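Local coordinates for synaptic vesicle membrane protein VAT-1 homolog-like (Homo sapiens, PDB 4A27), which is probably an oxidoreductase of the quinone oxidoreductase branch of the zinc-containing alcohol dehydrogenase family, its substrate not established, at residues 65-70 and 122-127. Sequence-based numbering, arbitrary orientation.
Sequences GFECSG and AFPMNF
With CG anti to the backbone N (chi1 171°) and the chain extended beyond it, E67 sends its carboxylate straight from strand 67-75 to the first turn of helix 124-137, where M125 and P124 receive it. The setting is the medium-chain dehydrogenase/reductase fold: the strand belongs to the GroES-like catalytic domain, and the helix leads toward the nucleotide-binding Rossmann domain with its six-stranded parallel sheet. The contact illustrates how a buried acid can take up amide N-H groups in the first turn of a helix, where carbonyl partners of a preceding turn are commonly lacking. M125 N donates to E67 OE2 over 2.9 Å, nearly straight at 158°, yet it meets the oxygen from above the carboxylate plane, 46° out of it. The neighbouring amide, N126 N, lies too far for a direct bond to the same oxygen; a water fills the gap, accepting from N126 N at 2.7 Å and donating to E67 OE2 at 2.6 Å, with a weaker bond to A122 O. The acid thus reaches two successive amides, one directly and one through water. Its other oxygen, OE1, forms a salt bridge with K337 and a hydrogen bond with N43, so that both carboxylate oxygens have partners. Aliphatic groups frame the acid: M125 CG, anti to its own carbonyl carbon, comes within 3.4 Å of E67 CD, while the P124 ring crosses the glutamate chain at an angle, its CG 4.0 Å from E67 CG. Beside the bonded amide, P124 CD rests 3.2 Å from E67 OE2.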
ATOM      1  N   GLY A  65       3.885 -30.390  -1.903  1.00 51.26           N
ATOM      2  CA  GLY A  65       3.347 -29.868  -0.655  1.00 40.08           C
ATOM      3  C   GLY A  65       4.276 -28.907   0.041  1.00 44.82           C
ATOM      4  O   GLY A  65       5.500 -29.135   0.098  1.00 46.32           O
ATOM      5  N   PHE A  66       3.690 -27.864   0.626  1.00 41.99           N
ATOM      6  CA  PHE A  66       4.441 -26.744   1.212  1.00 36.90           C
ATOM      7  C   PHE A  66       4.183 -26.492   2.704  1.00 36.62           C
ATOM      8  O   PHE A  66       4.807 -25.616   3.303  1.00 39.51           O
ATOM      9  CB  PHE A  66       4.106 -25.473   0.454  1.00 39.72           C
ATOM     10  CG  PHE A  66       4.505 -25.531  -0.978  1.00 45.60           C
ATOM     11  CD1 PHE A  66       5.838 -25.406  -1.348  1.00 47.78           C
ATOM     12  CD2 PHE A  66       3.574 -25.758  -1.955  1.00 53.44           C
ATOM     13  CE1 PHE A  66       6.219 -25.493  -2.670  1.00 52.42           C
ATOM     14  CE2 PHE A  66       3.948 -25.833  -3.278  1.00 57.64           C
ATOM     15  CZ  PHE A  66       5.280 -25.704  -3.631  1.00 51.83           C
ATOM     16  N   GLU A  67       3.249 -27.231   3.288  1.00 35.62           N
ATOM     17  CA  GLU A  67       2.693 -26.862   4.611  1.00 37.47           C
ATOM     18  C   GLU A  67       2.388 -28.144   5.316  1.00 37.12           C
ATOM     19  O   GLU A  67       1.740 -28.997   4.747  1.00 37.49           O
ATOM     20  CB  GLU A  67       1.424 -26.060   4.367  1.00 40.47           C
ATOM     21  CG  GLU A  67       0.553 -25.724   5.535  1.00 54.22           C
ATOM     22  CD  GLU A  67      -0.678 -24.940   5.066  1.00 46.53           C
ATOM     23  OE1 GLU A  67      -1.252 -25.246   3.982  1.00 42.85           O
ATOM     24  OE2 GLU A  67      -1.011 -23.993   5.766  1.00 40.98           O
ATOM     25  N   CYS A  68       2.863 -28.301   6.545  1.00 36.37           N
ATOM     26  CA  CYS A  68       2.608 -29.487   7.297  1.00 35.85           C
ATOM     27  C   CYS A  68       2.630 -29.181   8.784  1.00 36.35           C
ATOM     28  O   CYS A  68       3.014 -28.082   9.208  1.00 38.65           O
ATOM     29  CB  CYS A  68       3.657 -30.559   6.963  1.00 46.44           C
ATOM     30  SG  CYS A  68       5.327 -30.177   7.650  1.00 48.36           S
ATOM     31  N   SER A  69       2.200 -30.166   9.576  1.00 39.45           N
ATOM     32  CA  SER A  69       2.367 -30.105  11.037  1.00 39.20           C
ATOM     33  C   SER A  69       2.774 -31.489  11.529  1.00 45.41           C
ATOM     34  O   SER A  69       2.503 -32.507  10.892  1.00 37.55           O
ATOM     35  CB  SER A  69       1.079 -29.651  11.733  1.00 38.30           C
ATOM     36  OG  SER A  69       0.033 -30.610  11.534  1.00 42.67           O
ATOM     37  N   GLY A  70       3.459 -31.525  12.660  1.00 42.16           N
ATOM     38  CA  GLY A  70       3.821 -32.793  13.250  1.00 43.75           C
ATOM     39  C   GLY A  70       4.708 -32.630  14.490  1.00 50.22           C
ATOM     40  O   GLY A  70       4.675 -31.594  15.167  1.00 46.74           O
ATOM     41  N   ALA A 122      -3.648 -26.428   8.796  1.00 36.85           N
ATOM     42  CA  ALA A 122      -4.565 -25.503   8.160  1.00 34.46           C
ATOM     43  C   ALA A 122      -4.224 -24.056   8.396  1.00 33.76           C
ATOM     44  O   ALA A 122      -4.919 -23.177   7.880  1.00 37.37           O
ATOM     45  CB  ALA A 122      -5.953 -25.758   8.686  1.00 35.17           C
ATOM     46  N   PHE A 123      -3.267 -23.808   9.287  1.00 36.40           N
ATOM     47  CA  PHE A 123      -3.035 -22.478   9.873  1.00 36.12           C
ATOM     48  C   PHE A 123      -2.080 -21.549   9.025  1.00 48.99           C
ATOM     49  O   PHE A 123      -2.521 -20.515   8.534  1.00 37.30           O
ATOM     50  CB  PHE A 123      -2.490 -22.671  11.279  1.00 42.26           C
ATOM     51  CG  PHE A 123      -2.547 -21.468  12.132  1.00 43.69           C
ATOM     52  CD1 PHE A 123      -3.741 -21.088  12.723  1.00 53.00           C
ATOM     53  CD2 PHE A 123      -1.417 -20.692  12.351  1.00 51.53           C
ATOM     54  CE1 PHE A 123      -3.806 -19.957  13.538  1.00 60.29           C
ATOM     55  CE2 PHE A 123      -1.480 -19.554  13.176  1.00 62.26           C
ATOM     56  CZ  PHE A 123      -2.682 -19.201  13.769  1.00 50.22           C
ATOM     57  N   PRO A 124      -0.804 -21.948   8.810  1.00 46.82           N
ATOM     58  CA  PRO A 124       0.221 -21.035   8.265  1.00 51.21           C
ATOM     59  C   PRO A 124      -0.026 -20.407   6.901  1.00 35.62           C
ATOM     60  O   PRO A 124       0.022 -19.196   6.784  1.00 40.54           O
ATOM     61  CB  PRO A 124       1.502 -21.900   8.184  1.00 47.82           C
ATOM     62  CG  PRO A 124       1.136 -23.233   8.622  1.00 44.52           C
ATOM     63  CD  PRO A 124      -0.334 -23.347   8.777  1.00 45.60           C
ATOM     64  N   MET A 125      -0.274 -21.192   5.863  1.00 39.07           N
ATOM     65  CA  MET A 125      -0.460 -20.588   4.546  1.00 37.90           C
ATOM     66  C   MET A 125      -1.595 -19.575   4.563  1.00 41.74           C
ATOM     67  O   MET A 125      -1.390 -18.410   4.191  1.00 35.12           O
ATOM     68  CB  MET A 125      -0.699 -21.642   3.469  1.00 37.02           C
ATOM     69  CG  MET A 125       0.560 -22.428   3.066  1.00 61.48           C
ATOM     70  SD  MET A 125       1.705 -21.469   2.036  1.00 53.33           S
ATOM     71  CE  MET A 125       0.913 -21.778   0.440  1.00 43.00           C
ATOM     72  N   ASN A 126      -2.791 -20.022   4.970  1.00 36.36           N
ATOM     73  CA  ASN A 126      -3.969 -19.184   4.858  1.00 31.84           C
ATOM     74  C   ASN A 126      -3.892 -17.968   5.761  1.00 32.20           C
ATOM     75  O   ASN A 126      -4.190 -16.834   5.311  1.00 34.26           O
ATOM     76  CB  ASN A 126      -5.267 -19.949   5.095  1.00 30.64           C
ATOM     77  CG  ASN A 126      -5.570 -20.987   4.007  1.00 37.44           C
ATOM     78  OD1 ASN A 126      -4.993 -20.968   2.934  1.00 39.70           O
ATOM     79  ND2 ASN A 126      -6.485 -21.894   4.296  1.00 36.05           N
ATOM     80  N   PHE A 127      -3.520 -18.161   7.024  1.00 35.59           N
ATOM     81  CA  PHE A 127      -3.573 -17.055   7.956  1.00 32.73           C
ATOM     82  C   PHE A 127      -2.415 -16.067   7.787  1.00 33.10           C
ATOM     83  O   PHE A 127      -2.616 -14.854   7.952  1.00 33.56           O
ATOM     84  CB  PHE A 127      -3.730 -17.512   9.406  1.00 34.26           C
ATOM     85  CG  PHE A 127      -5.146 -17.890   9.750  1.00 34.23           C
ATOM     86  CD1 PHE A 127      -5.653 -19.135   9.382  1.00 35.98           C
ATOM     87  CD2 PHE A 127      -5.985 -16.982  10.396  1.00 36.99           C
ATOM     88  CE1 PHE A 127      -6.990 -19.470   9.648  1.00 35.48           C
ATOM     89  CE2 PHE A 127      -7.325 -17.314  10.678  1.00 35.85           C
ATOM     90  CZ  PHE A 127      -7.813 -18.572  10.300  1.00 41.98           C
TER
HETATM   91  O   HOH W   1      -3.239 -22.628   5.578  1.00 30.46           O